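Side-chain contacts in mycolic acid synthase (Mycobacterium tuberculosis, PDB 1L1E), which probably converts a double bond at the proximal position of an alpha mycolic acid into a cyclopropane ring, taking the methylene group from S-adenosyl-L-methionine: residues Lys52-Leu57 with Glu84-Asn89; Thr210-Ala215 with Phe220-Val225; Thr235-Ala240 with Leu272-Tyr277; Ala245-Ala250 with Thr257-Tyr262. All coordinates share one frame; numbering follows the deposited sequence.

Contact 1 of 4, residues Lys52-Leu57 with Glu84-Asn89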
loop_
_atom_site.group_PDB
_atom_site.type_symbol
_atom_site.label_atom_id
_atom_site.label_comp_id
_atom_site.label_asym_id
_atom_site.label_seq_id
_atom_site.Cartn_x
_atom_site.Cartn_y
_atom_site.Cartn_z
ATOM N N LYS A 52 -0.757 -7.716 8.561
ATOM C CA LYS A 52 -0.427 -6.337 8.221
ATOM C C LYS A 52 -1.678 -5.452 8.342
ATOM O O LYS A 52 -1.620 -4.336 8.870
ATOM C CB LYS A 52 0.175 -6.294 6.810
ATOM C CG LYS A 52 0.442 -4.897 6.247
ATOM C CD LYS A 52 -0.791 -4.320 5.548
ATOM C CE LYS A 52 -1.280 -5.193 4.366
ATOM N NZ LYS A 52 -0.263 -5.444 3.277
ATOM N N ILE A 53 -2.810 -5.951 7.864
ATOM C CA ILE A 53 -4.059 -5.199 7.960
ATOM C C ILE A 53 -4.365 -4.906 9.446
ATOM O O ILE A 53 -4.646 -3.760 9.818
ATOM C CB ILE A 53 -5.206 -5.988 7.301
ATOM C CG1 ILE A 53 -4.934 -6.111 5.805
ATOM C CG2 ILE A 53 -6.539 -5.325 7.581
ATOM C CD1 ILE A 53 -5.911 -7.002 5.058
ATOM N N ASP A 54 -4.271 -5.918 10.309
ATOM C CA ASP A 54 -4.526 -5.690 11.737
ATOM C C ASP A 54 -3.491 -4.738 12.354
ATOM O O ASP A 54 -3.802 -3.961 13.256
ATOM C CB ASP A 54 -4.525 -7.011 12.531
ATOM C CG ASP A 54 -5.691 -7.925 12.168
ATOM O OD1 ASP A 54 -6.635 -7.469 11.481
ATOM O OD2 ASP A 54 -5.661 -9.109 12.574
ATOM N N LEU A 55 -2.254 -4.796 11.878
ATOM C CA LEU A 55 -1.223 -3.912 12.417
ATOM C C LEU A 55 -1.557 -2.453 12.118
ATOM O O LEU A 55 -1.498 -1.593 12.998
ATOM C CB LEU A 55 0.145 -4.254 11.815
ATOM C CG LEU A 55 1.292 -3.313 12.210
ATOM C CD1 LEU A 55 1.652 -3.504 13.694
ATOM C CD2 LEU A 55 2.509 -3.594 11.326
ATOM N N ALA A 56 -1.910 -2.183 10.867
ATOM C CA ALA A 56 -2.249 -0.827 10.445
ATOM C C ALA A 56 -3.493 -0.321 11.145
ATOM O O ALA A 56 -3.489 0.749 11.729
ATOM C CB ALA A 56 -2.447 -0.784 8.940
ATOM N N LEU A 57 -4.556 -1.112 11.104
ATOM C CA LEU A 57 -5.821 -0.726 11.712
ATOM C C LEU A 57 -5.747 -0.612 13.230
ATOM O O LEU A 57 -6.417 0.223 13.811
ATOM C CB LEU A 57 -6.912 -1.710 11.298
ATOM C CG LEU A 57 -7.152 -1.798 9.784
ATOM C CD1 LEU A 57 -8.257 -2.820 9.506
ATOM C CD2 LEU A 57 -7.541 -0.411 9.232
ATOM N N GLU A 84 -15.763 -6.496 9.592
ATOM C CA GLU A 84 -15.880 -7.745 10.351
ATOM C C GLU A 84 -15.186 -7.816 11.703
ATOM O O GLU A 84 -15.787 -8.266 12.682
ATOM C CB GLU A 84 -15.418 -8.917 9.488
ATOM C CG GLU A 84 -16.308 -9.190 8.297
ATOM C CD GLU A 84 -15.815 -10.355 7.467
ATOM O OE1 GLU A 84 -16.484 -10.693 6.465
ATOM O OE2 GLU A 84 -14.757 -10.934 7.819
ATOM N N LYS A 85 -13.926 -7.393 11.776
ATOM C CA LYS A 85 -13.216 -7.453 13.047
ATOM C C LYS A 85 -13.377 -6.233 13.941
ATOM O O LYS A 85 -13.445 -6.364 15.161
ATOM C CB LYS A 85 -11.711 -7.704 12.835
ATOM C CG LYS A 85 -10.934 -7.729 14.151
ATOM C CD LYS A 85 -9.451 -8.050 13.988
ATOM C CE LYS A 85 -8.751 -7.946 15.342
ATOM N NZ LYS A 85 -7.408 -8.587 15.342
ATOM N N TYR A 86 -13.436 -5.044 13.348
ATOM C CA TYR A 86 -13.550 -3.842 14.159
ATOM C C TYR A 86 -14.945 -3.222 14.175
ATOM O O TYR A 86 -15.197 -2.277 14.911
ATOM C CB TYR A 86 -12.500 -2.819 13.703
ATOM C CG TYR A 86 -11.082 -3.380 13.728
ATOM C CD1 TYR A 86 -10.619 -4.208 12.699
ATOM C CD2 TYR A 86 -10.224 -3.116 14.796
ATOM C CE1 TYR A 86 -9.332 -4.760 12.737
ATOM C CE2 TYR A 86 -8.929 -3.668 14.845
ATOM C CZ TYR A 86 -8.498 -4.483 13.813
ATOM O OH TYR A 86 -7.234 -5.024 13.854
ATOM N N ASP A 87 -15.844 -3.753 13.356
ATOM C CA ASP A 87 -17.228 -3.286 13.306
ATOM C C ASP A 87 -17.410 -1.789 13.014
ATOM O O ASP A 87 -18.168 -1.095 13.702
ATOM C CB ASP A 87 -17.922 -3.664 14.623
ATOM C CG ASP A 87 -19.412 -3.421 14.591
ATOM O OD1 ASP A 87 -20.004 -3.544 13.500
ATOM O OD2 ASP A 87 -19.994 -3.122 15.659
ATOM N N VAL A 88 -16.722 -1.294 11.989
ATOM C CA VAL A 88 -16.830 0.112 11.615
ATOM C C VAL A 88 -17.437 0.255 10.233
ATOM O O VAL A 88 -17.512 -0.712 9.480
ATOM C CB VAL A 88 -15.440 0.808 11.608
ATOM C CG1 VAL A 88 -14.825 0.738 12.980
ATOM C CG2 VAL A 88 -14.512 0.153 10.565
ATOM N N ASN A 89 -17.890 1.467 9.917
ATOM C CA ASN A 89 -18.457 1.789 8.611
ATOM C C ASN A 89 -17.233 2.141 7.766
ATOM O O ASN A 89 -16.230 2.613 8.310
ATOM C CB ASN A 89 -19.377 3.016 8.715
ATOM C CG ASN A 89 -20.475 2.835 9.747
ATOM O OD1 ASN A 89 -21.416 2.054 9.549
ATOM N ND2 ASN A 89 -20.357 3.549 10.862
#

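Contact 2 of 4, residues Thr210-Ala215 with Phe220-Val225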
loop_
_atom_site.group_PDB
_atom_site.type_symbol
_atom_site.label_atom_id
_atom_site.label_comp_id
_atom_site.label_asym_id
_atom_site.label_seq_id
_atom_site.Cartn_x
_atom_site.Cartn_y
_atom_site.Cartn_z
ATOM N N THR A 210 11.027 14.013 3.822
ATOM C CA THR A 210 9.973 14.594 2.995
ATOM C C THR A 210 8.583 14.282 3.551
ATOM O O THR A 210 7.723 15.170 3.633
ATOM C CB THR A 210 10.051 14.086 1.533
ATOM O OG1 THR A 210 11.118 14.754 0.851
ATOM C CG2 THR A 210 8.761 14.359 0.802
ATOM N N VAL A 211 8.354 13.020 3.911
ATOM C CA VAL A 211 7.061 12.642 4.476
ATOM C C VAL A 211 6.816 13.561 5.668
ATOM O O VAL A 211 5.775 14.220 5.765
ATOM C CB VAL A 211 7.056 11.182 4.967
ATOM C CG1 VAL A 211 5.747 10.893 5.701
ATOM C CG2 VAL A 211 7.242 10.238 3.797
ATOM N N HIS A 212 7.791 13.595 6.573
ATOM C CA HIS A 212 7.722 14.436 7.760
ATOM C C HIS A 212 7.477 15.884 7.357
ATOM O O HIS A 212 6.675 16.587 7.971
ATOM C CB HIS A 212 9.036 14.352 8.532
ATOM C CG HIS A 212 9.100 13.211 9.496
ATOM N ND1 HIS A 212 8.665 13.315 10.799
ATOM C CD2 HIS A 212 9.532 11.936 9.342
ATOM C CE1 HIS A 212 8.829 12.153 11.409
ATOM N NE2 HIS A 212 9.353 11.299 10.545
ATOM N N GLU A 213 8.184 16.313 6.319
ATOM C CA GLU A 213 8.085 17.678 5.812
ATOM C C GLU A 213 6.655 18.118 5.539
ATOM O O GLU A 213 6.156 19.042 6.176
ATOM C CB GLU A 213 8.891 17.821 4.520
ATOM C CG GLU A 213 8.918 19.238 3.962
ATOM C CD GLU A 213 9.355 19.304 2.508
ATOM O OE1 GLU A 213 9.455 20.433 1.981
ATOM O OE2 GLU A 213 9.592 18.243 1.887
ATOM N N TYR A 214 6.009 17.455 4.584
ATOM C CA TYR A 214 4.648 17.801 4.195
ATOM C C TYR A 214 3.553 17.464 5.181
ATOM O O TYR A 214 2.547 18.160 5.243
ATOM C CB TYR A 214 4.300 17.169 2.850
ATOM C CG TYR A 214 5.035 17.796 1.701
ATOM C CD1 TYR A 214 6.347 17.427 1.404
ATOM C CD2 TYR A 214 4.427 18.777 0.918
ATOM C CE1 TYR A 214 7.029 18.015 0.353
ATOM C CE2 TYR A 214 5.101 19.371 -0.131
ATOM C CZ TYR A 214 6.400 18.987 -0.412
ATOM O OH TYR A 214 7.064 19.560 -1.466
ATOM N N ALA A 215 3.731 16.393 5.942
ATOM C CA ALA A 215 2.719 16.010 6.909
ATOM C C ALA A 215 2.635 17.088 7.980
ATOM O O ALA A 215 1.566 17.654 8.233
ATOM C CB ALA A 215 3.070 14.662 7.538
ATOM N N PHE A 220 -0.139 18.000 10.986
ATOM C CA PHE A 220 0.024 16.636 11.474
ATOM C C PHE A 220 1.234 16.458 12.370
ATOM O O PHE A 220 2.298 17.054 12.159
ATOM C CB PHE A 220 0.157 15.648 10.311
ATOM C CG PHE A 220 -1.152 15.184 9.732
ATOM C CD1 PHE A 220 -1.349 15.176 8.356
ATOM C CD2 PHE A 220 -2.154 14.668 10.554
ATOM C CE1 PHE A 220 -2.523 14.654 7.801
ATOM C CE2 PHE A 220 -3.325 14.144 10.012
ATOM C CZ PHE A 220 -3.508 14.137 8.625
ATOM N N ARG A 221 1.053 15.623 13.381
ATOM C CA ARG A 221 2.126 15.281 14.290
ATOM C C ARG A 221 2.423 13.807 14.003
ATOM O O ARG A 221 1.522 12.963 14.051
ATOM C CB ARG A 221 1.671 15.470 15.739
ATOM C CG ARG A 221 1.445 16.933 16.128
ATOM C CD ARG A 221 0.815 17.073 17.504
ATOM N NE ARG A 221 -0.501 16.447 17.566
ATOM C CZ ARG A 221 -0.778 15.370 18.298
ATOM N NH1 ARG A 221 0.170 14.802 19.033
ATOM N NH2 ARG A 221 -2.003 14.856 18.294
ATOM N N VAL A 222 3.672 13.501 13.665
ATOM C CA VAL A 222 4.064 12.127 13.395
ATOM C C VAL A 222 4.374 11.498 14.741
ATOM O O VAL A 222 5.471 11.665 15.274
ATOM C CB VAL A 222 5.320 12.068 12.514
ATOM C CG1 VAL A 222 5.714 10.622 12.269
ATOM C CG2 VAL A 222 5.059 12.795 11.208
ATOM N N THR A 223 3.406 10.771 15.286
ATOM C CA THR A 223 3.564 10.148 16.599
ATOM C C THR A 223 4.190 8.750 16.637
ATOM O O THR A 223 4.553 8.256 17.713
ATOM C CB THR A 223 2.211 10.094 17.335
ATOM O OG1 THR A 223 1.262 9.384 16.532
ATOM C CG2 THR A 223 1.689 11.512 17.592
ATOM N N ALA A 224 4.313 8.113 15.477
ATOM C CA ALA A 224 4.900 6.782 15.410
ATOM C C ALA A 224 5.371 6.414 14.004
ATOM O O ALA A 224 4.791 6.843 13.000
ATOM C CB ALA A 224 3.887 5.736 15.912
ATOM N N VAL A 225 6.447 5.640 13.938
ATOM C CA VAL A 225 6.977 5.174 12.659
ATOM C C VAL A 225 7.488 3.754 12.872
ATOM O O VAL A 225 8.126 3.460 13.885
ATOM C CB VAL A 225 8.159 6.026 12.145
ATOM C CG1 VAL A 225 8.419 5.690 10.678
ATOM C CG2 VAL A 225 7.868 7.500 12.315
#

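Contact 3 of 4, residues Thr235-Ala240 with Leu272-Tyr277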
loop_
_atom_site.group_PDB
_atom_site.type_symbol
_atom_site.label_atom_id
_atom_site.label_comp_id
_atom_site.label_asym_id
_atom_site.label_seq_id
_atom_site.Cartn_x
_atom_site.Cartn_y
_atom_site.Cartn_z
ATOM N N THR A 235 7.877 -10.773 1.049
ATOM C CA THR A 235 6.602 -10.668 0.357
ATOM C C THR A 235 6.919 -10.784 -1.134
ATOM O O THR A 235 6.329 -11.585 -1.852
ATOM C CB THR A 235 5.944 -9.306 0.619
ATOM O OG1 THR A 235 5.734 -9.139 2.027
ATOM C CG2 THR A 235 4.608 -9.203 -0.122
ATOM N N LEU A 236 7.876 -9.982 -1.586
ATOM C CA LEU A 236 8.282 -9.983 -2.982
ATOM C C LEU A 236 8.777 -11.366 -3.411
ATOM O O LEU A 236 8.466 -11.815 -4.511
ATOM C CB LEU A 236 9.365 -8.918 -3.213
ATOM C CG LEU A 236 8.883 -7.459 -3.082
ATOM C CD1 LEU A 236 10.071 -6.518 -3.087
ATOM C CD2 LEU A 236 7.932 -7.118 -4.227
ATOM N N ASP A 237 9.548 -12.036 -2.558
ATOM C CA ASP A 237 10.032 -13.372 -2.895
ATOM C C ASP A 237 8.837 -14.288 -3.130
ATOM O O ASP A 237 8.777 -15.024 -4.121
ATOM C CB ASP A 237 10.885 -13.965 -1.762
ATOM C CG ASP A 237 12.288 -13.387 -1.712
ATOM O OD1 ASP A 237 12.806 -12.977 -2.773
ATOM O OD2 ASP A 237 12.882 -13.361 -0.607
ATOM N N MET A 238 7.875 -14.239 -2.219
ATOM C CA MET A 238 6.706 -15.090 -2.351
ATOM C C MET A 238 5.848 -14.772 -3.569
ATOM O O MET A 238 5.320 -15.687 -4.198
ATOM C CB MET A 238 5.885 -15.060 -1.061
ATOM C CG MET A 238 6.614 -15.737 0.111
ATOM S SD MET A 238 5.698 -15.754 1.661
ATOM C CE MET A 238 4.712 -17.198 1.462
ATOM N N TRP A 239 5.705 -13.496 -3.923
ATOM C CA TRP A 239 4.923 -13.167 -5.114
ATOM C C TRP A 239 5.632 -13.717 -6.340
ATOM O O TRP A 239 4.991 -14.208 -7.272
ATOM C CB TRP A 239 4.747 -11.653 -5.284
ATOM C CG TRP A 239 3.731 -11.023 -4.362
ATOM C CD1 TRP A 239 2.657 -11.634 -3.772
ATOM C CD2 TRP A 239 3.673 -9.647 -3.974
ATOM N NE1 TRP A 239 1.935 -10.722 -3.044
ATOM C CE2 TRP A 239 2.537 -9.493 -3.151
ATOM C CE3 TRP A 239 4.474 -8.523 -4.246
ATOM C CZ2 TRP A 239 2.181 -8.263 -2.592
ATOM C CZ3 TRP A 239 4.118 -7.298 -3.689
ATOM C CH2 TRP A 239 2.984 -7.179 -2.872
ATOM N N ALA A 240 6.962 -13.634 -6.338
ATOM C CA ALA A 240 7.763 -14.119 -7.456
ATOM C C ALA A 240 7.615 -15.629 -7.623
ATOM O O ALA A 240 7.356 -16.123 -8.729
ATOM C CB ALA A 240 9.236 -13.752 -7.240
ATOM N N LEU A 272 16.767 -5.411 -3.399
ATOM C CA LEU A 272 16.968 -4.044 -2.944
ATOM C C LEU A 272 16.585 -3.792 -1.497
ATOM O O LEU A 272 17.350 -3.185 -0.753
ATOM C CB LEU A 272 16.215 -3.069 -3.849
ATOM C CG LEU A 272 16.588 -3.063 -5.339
ATOM C CD1 LEU A 272 16.041 -1.797 -5.959
ATOM C CD2 LEU A 272 18.106 -3.128 -5.534
ATOM N N PHE A 273 15.401 -4.243 -1.092
ATOM C CA PHE A 273 14.971 -4.045 0.285
ATOM C C PHE A 273 15.796 -4.908 1.227
ATOM O O PHE A 273 16.046 -4.534 2.366
ATOM C CB PHE A 273 13.480 -4.369 0.436
ATOM C CG PHE A 273 12.569 -3.368 -0.235
ATOM C CD1 PHE A 273 12.338 -3.423 -1.607
ATOM C CD2 PHE A 273 11.957 -2.365 0.504
ATOM C CE1 PHE A 273 11.511 -2.494 -2.231
ATOM C CE2 PHE A 273 11.132 -1.432 -0.106
ATOM C CZ PHE A 273 10.907 -1.495 -1.479
ATOM N N ARG A 274 16.227 -6.063 0.738
ATOM C CA ARG A 274 17.030 -6.983 1.534
ATOM C C ARG A 274 18.424 -6.394 1.773
ATOM O O ARG A 274 19.003 -6.560 2.849
ATOM C CB ARG A 274 17.112 -8.334 0.812
ATOM C CG ARG A 274 17.852 -9.432 1.556
ATOM C CD ARG A 274 17.435 -10.797 1.016
ATOM N NE ARG A 274 16.190 -11.255 1.631
ATOM C CZ ARG A 274 15.196 -11.853 0.980
ATOM N NH1 ARG A 274 15.286 -12.075 -0.327
ATOM N NH2 ARG A 274 14.105 -12.221 1.642
ATOM N N GLN A 275 18.950 -5.690 0.775
ATOM C CA GLN A 275 20.265 -5.072 0.892
ATOM C C GLN A 275 20.181 -3.666 1.476
ATOM O O GLN A 275 21.196 -2.988 1.610
ATOM C CB GLN A 275 20.951 -5.017 -0.473
ATOM C CG GLN A 275 21.214 -6.382 -1.079
ATOM C CD GLN A 275 21.650 -6.300 -2.522
ATOM O OE1 GLN A 275 22.736 -5.812 -2.830
ATOM N NE2 GLN A 275 20.801 -6.772 -3.419
ATOM N N GLY A 276 18.967 -3.226 1.797
ATOM C CA GLY A 276 18.776 -1.915 2.398
ATOM C C GLY A 276 18.737 -0.691 1.503
ATOM O O GLY A 276 18.853 0.425 2.005
ATOM N N TYR A 277 18.576 -0.880 0.195
ATOM C CA TYR A 277 18.516 0.249 -0.740
ATOM C C TYR A 277 17.195 1.005 -0.654
ATOM O O TYR A 277 17.106 2.177 -1.044
ATOM C CB TYR A 277 18.719 -0.233 -2.176
ATOM C CG TYR A 277 20.140 -0.637 -2.467
ATOM C CD1 TYR A 277 20.607 -1.906 -2.144
ATOM C CD2 TYR A 277 21.033 0.272 -3.024
ATOM C CE1 TYR A 277 21.937 -2.264 -2.373
ATOM C CE2 TYR A 277 22.356 -0.071 -3.248
ATOM C CZ TYR A 277 22.804 -1.336 -2.926
ATOM O OH TYR A 277 24.119 -1.664 -3.171
#

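Contact 4 of 4, residues Ala245-Ala250 with Thr257-Tyr262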
loop_
_atom_site.group_PDB
_atom_site.type_symbol
_atom_site.label_atom_id
_atom_site.label_comp_id
_atom_site.label_asym_id
_atom_site.label_seq_id
_atom_site.Cartn_x
_atom_site.Cartn_y
_atom_site.Cartn_z
ATOM N N ALA A 245 5.588 -20.248 -10.686
ATOM C CA ALA A 245 4.892 -21.528 -10.733
ATOM C C ALA A 245 3.689 -21.480 -11.669
ATOM O O ALA A 245 3.252 -22.512 -12.166
ATOM C CB ALA A 245 4.450 -21.944 -9.331
ATOM N N ASN A 246 3.156 -20.282 -11.901
ATOM C CA ASN A 246 2.005 -20.119 -12.788
ATOM C C ASN A 246 2.399 -19.448 -14.100
ATOM O O ASN A 246 1.586 -18.767 -14.734
ATOM C CB ASN A 246 0.907 -19.294 -12.106
ATOM C CG ASN A 246 0.323 -19.986 -10.898
ATOM O OD1 ASN A 246 0.823 -19.840 -9.782
ATOM N ND2 ASN A 246 -0.741 -20.759 -11.112
ATOM N N LYS A 247 3.648 -19.657 -14.507
ATOM C CA LYS A 247 4.182 -19.074 -15.732
ATOM C C LYS A 247 3.321 -19.281 -16.974
ATOM O O LYS A 247 2.852 -18.312 -17.577
ATOM C CB LYS A 247 5.588 -19.619 -16.001
ATOM C CG LYS A 247 6.163 -19.169 -17.323
ATOM C CD LYS A 247 7.537 -19.751 -17.559
ATOM C CE LYS A 247 8.064 -19.356 -18.926
ATOM N NZ LYS A 247 9.419 -19.919 -19.181
ATOM N N ASP A 248 3.119 -20.537 -17.361
ATOM C CA ASP A 248 2.326 -20.840 -18.554
ATOM C C ASP A 248 0.993 -20.085 -18.600
ATOM O O ASP A 248 0.663 -19.456 -19.604
ATOM C CB ASP A 248 2.072 -22.351 -18.673
ATOM C CG ASP A 248 3.342 -23.139 -18.984
ATOM O OD1 ASP A 248 4.303 -22.552 -19.533
ATOM O OD2 ASP A 248 3.372 -24.355 -18.691
ATOM N N GLN A 249 0.233 -20.136 -17.513
ATOM C CA GLN A 249 -1.047 -19.444 -17.475
ATOM C C GLN A 249 -0.871 -17.927 -17.581
ATOM O O GLN A 249 -1.679 -17.244 -18.211
ATOM C CB GLN A 249 -1.788 -19.794 -16.188
ATOM C CG GLN A 249 -3.195 -19.221 -16.094
ATOM C CD GLN A 249 -4.094 -19.710 -17.207
ATOM O OE1 GLN A 249 -4.202 -20.913 -17.449
ATOM N NE2 GLN A 249 -4.750 -18.780 -17.890
ATOM N N ALA A 250 0.183 -17.398 -16.969
ATOM C CA ALA A 250 0.434 -15.962 -17.010
ATOM C C ALA A 250 0.715 -15.503 -18.439
ATOM O O ALA A 250 0.213 -14.471 -18.887
ATOM C CB ALA A 250 1.609 -15.606 -16.109
ATOM N N THR A 257 6.309 -10.928 -22.334
ATOM C CA THR A 257 6.807 -9.592 -22.029
ATOM C C THR A 257 6.314 -9.108 -20.672
ATOM O O THR A 257 7.091 -8.587 -19.869
ATOM C CB THR A 257 6.378 -8.573 -23.103
ATOM O OG1 THR A 257 7.023 -8.884 -24.343
ATOM C CG2 THR A 257 6.759 -7.164 -22.685
ATOM N N VAL A 258 5.020 -9.280 -20.415
ATOM C CA VAL A 258 4.448 -8.854 -19.144
ATOM C C VAL A 258 5.012 -9.715 -18.021
ATOM O O VAL A 258 5.393 -9.212 -16.973
ATOM C CB VAL A 258 2.903 -8.969 -19.156
ATOM C CG1 VAL A 258 2.341 -8.604 -17.787
ATOM C CG2 VAL A 258 2.324 -8.068 -20.227
ATOM N N TYR A 259 5.066 -11.019 -18.255
ATOM C CA TYR A 259 5.584 -11.957 -17.273
ATOM C C TYR A 259 7.005 -11.571 -16.858
ATOM O O TYR A 259 7.274 -11.338 -15.680
ATOM C CB TYR A 259 5.582 -13.373 -17.852
ATOM C CG TYR A 259 6.232 -14.403 -16.956
ATOM C CD1 TYR A 259 5.580 -14.875 -15.815
ATOM C CD2 TYR A 259 7.511 -14.891 -17.237
ATOM C CE1 TYR A 259 6.187 -15.807 -14.980
ATOM C CE2 TYR A 259 8.123 -15.819 -16.408
ATOM C CZ TYR A 259 7.457 -16.272 -15.284
ATOM O OH TYR A 259 8.063 -17.188 -14.462
ATOM N N ASP A 260 7.912 -11.506 -17.829
ATOM C CA ASP A 260 9.294 -11.147 -17.542
ATOM C C ASP A 260 9.349 -9.784 -16.866
ATOM O O ASP A 260 10.175 -9.546 -15.987
ATOM C CB ASP A 260 10.125 -11.123 -18.829
ATOM C CG ASP A 260 10.148 -12.467 -19.537
ATOM O OD1 ASP A 260 10.253 -13.502 -18.854
ATOM O OD2 ASP A 260 10.074 -12.492 -20.783
ATOM N N ARG A 261 8.456 -8.892 -17.274
ATOM C CA ARG A 261 8.398 -7.555 -16.699
ATOM C C ARG A 261 8.177 -7.660 -15.189
ATOM O O ARG A 261 8.905 -7.058 -14.392
ATOM C CB ARG A 261 7.262 -6.765 -17.357
ATOM C CG ARG A 261 7.008 -5.382 -16.781
ATOM C CD ARG A 261 6.014 -4.622 -17.650
ATOM N NE ARG A 261 5.538 -3.392 -17.023
ATOM C CZ ARG A 261 4.748 -2.506 -17.624
ATOM N NH1 ARG A 261 4.347 -2.714 -18.873
ATOM N NH2 ARG A 261 4.352 -1.415 -16.978
ATOM N N TYR A 262 7.180 -8.438 -14.791
ATOM C CA TYR A 262 6.898 -8.592 -13.374
ATOM C C TYR A 262 7.928 -9.408 -12.610
ATOM O O TYR A 262 8.283 -9.047 -11.485
ATOM C CB TYR A 262 5.490 -9.154 -13.163
ATOM C CG TYR A 262 4.477 -8.036 -13.087
ATOM C CD1 TYR A 262 4.059 -7.368 -14.239
ATOM C CD2 TYR A 262 4.016 -7.572 -11.851
ATOM C CE1 TYR A 262 3.211 -6.261 -14.161
ATOM C CE2 TYR A 262 3.171 -6.468 -11.761
ATOM C CZ TYR A 262 2.774 -5.819 -12.921
ATOM O OH TYR A 262 1.938 -4.731 -12.844
#

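Contact 1 of 4, residues Lys52-Leu57 with Glu84-Asn89
Asp54 and Leu57 of helix 45-58 meet Lys85 and Tyr86 at the C-terminal end of helix 77-86, a helix-helix contact in the Rossmann-like fold of the S-adenosylmethionine-dependent methyltransferases. The nearest CA atoms, those of Leu57 and Tyr86, are 8.7 Å apart, which leaves the bridging to side chains. The Tyr86 ring is covered on opposite faces. Leu57 CB lies over one, 4.1 Å from Tyr86 CZ, with Leu57 CD1 3.9 Å from Tyr86 CE1; on the other, Lys85 CG stands 3.6 Å above the ring plane, offset toward the rim. Asp54 OD1 comes to the ring edge, where its 3.5 Å separation from Tyr86 OH makes any bond weak, and the carboxylate plane is turned 69° from the ring. Lys85, fully extended with CG opposite its backbone nitrogen (chi1 178°), runs along its face of the tyrosine and forms a long salt bridge from NZ to Asp54 OD2, 3.3 Å. That oxygen has a stronger partner in Arg81, one helical turn back from Lys85, so a second cation probably stabilises the carboxylate's charge. Arg81 also touches Ile53, which packs on Ala77 and Thr78, while Ala56, on another side of helix 45-58, rests against Ile136 of strand 132-136.

Contact 2 of 4, residues Thr210-Ala215 with Phe220-Val225
The imidazole of His212 is met obliquely by two valines, Val222 through CG1 and, more distantly, Val225 through CG2, whereas the Phe220 ring has the carbonyl oxygen of Ala215 at its edge and His155 in an edge-to-face arrangement. Helix 208-216 here turns back onto strand 221-227, an outermost strand of the mixed sheet that runs antiparallel to strand 279-286, as in the strand order 3-2-1-4-5-7-6 of Rossmann-like methyltransferases. Val222 touches the imidazole with both branches: CG1 lies 3.6 Å from His212 CE1 and CG2 3.7 Å from His212 ND1, the two side chains crossing at about a right angle. His212 ND1 is hydrogen-bonded to Glu216 OE2, one turn further along the helix, which probably restrains rotation of the ring. Val222 also packs on Leu285, so it links the helix to the neighbouring strand. Nearer the turn, the methyl of Ala215 approaches Phe220 CB at 4.1 Å. Phe220 CG lies opposite its own carbonyl carbon (chi1 -84°), which leads the ring away from Ala215 and toward helix 147-157. The connection is closed by Phe220 N donating to Ala215 O at 3.3 Å, with an N-H...O angle of 140°.

Contact 3 of 4, residues Thr235-Ala240 with Leu272-Tyr277
The backbones of Leu236 and Phe273 stand well apart, their CA atoms 9.5 Å from each other, and helix 256-274 ends at this point in a Schellman motif. Gly276 has a positive phi, Tyr277 N returns to Leu272 O at 2.8 Å, and a weak bond runs from Gly276 N to Phe273 O. Two side-chain pairs span the gap, one polar and one apolar. In the polar pair, Asp237 and Arg274 approach from opposite directions, and both terminal guanidinium nitrogens converge on a single oxygen: Arg274 NH1 reaches Asp237 OD2 at 2.7 Å and Arg274 NH2 reaches the same Asp237 OD2 at 2.8 Å. OD2 receives NH1 on its syn lone pair, the side of the other carboxylate oxygen, while NH2 comes in nearly along the C-O bond direction. OD2 lies only 2° out of the guanidinium plane, and the two flat groups are nearly coplanar, 21° apart. A bend in the arginine chain at chi3 (-83°) turns the group into this end-on salt bridge. The contact ties helix 229-245 to helix 256-274 beside the likely catalytic region, since Leu236 also packs on Cys269, the active-site residue by similarity. In the apolar pair, Leu236 CD1 meets Phe273 CD1 at 4.1 Å, obliquely to the ring. Tyr232, on the same helix as Leu236, adds an edge-to-face ring contact with Phe273.

Contact 4 of 4, residues Ala245-Ala250 with Thr257-Tyr262
No hydrogen bond links Tyr259 to Lys247 or Ala250; the shortest polar bonds here lie within helix 256-274, such as Tyr262 N to Val258 O at 2.9 Å, and in the other helix Ala250 N bonds to Asn246 O at 3.0 Å. Two consecutive helices joined by a short linker pack on each other, helix 247-253 against the start of helix 256-274, with the CA atoms of Ala250 and Tyr259 6.5 Å apart. At the centre is a CH-pi contact. Lys247 CG sits over one face of the Tyr259 ring, 4.1 Å from the centroid and 22° off the ring normal, displaced toward the hydroxyl end. Tyr259 reaches this position because its ring extends opposite the backbone nitrogen (chi1 174°), and the extended lysine chain crosses it at about a right angle. Leu243 of helix 229-245 touches both Tyr259 and Ala250, making the packing three-helical. Nearer the CB end of the ring, Ala250 CB approaches Tyr259 CD1 obliquely at 4.0 Å.

How the contacts relate
From the N terminus, contact 1 opens on helix 45-58 and closes at the end of helix 77-86, enclosing strand 67-71 and the glycine-rich loop after it. Contact 2 follows in series and closes a very short turn, setting helix 208-216 on the edge strand 221-227. The chain passes from that strand directly into helix 229-245, where contact 3 begins. Contact 3 closes only at the end of helix 256-274, and contact 4 is nested within its loop. Contacts 3 and 4 both bear on helix 256-274, their centres about 18 Å apart, while contacts 2 and 4 lie on opposite sides of the chain's centre.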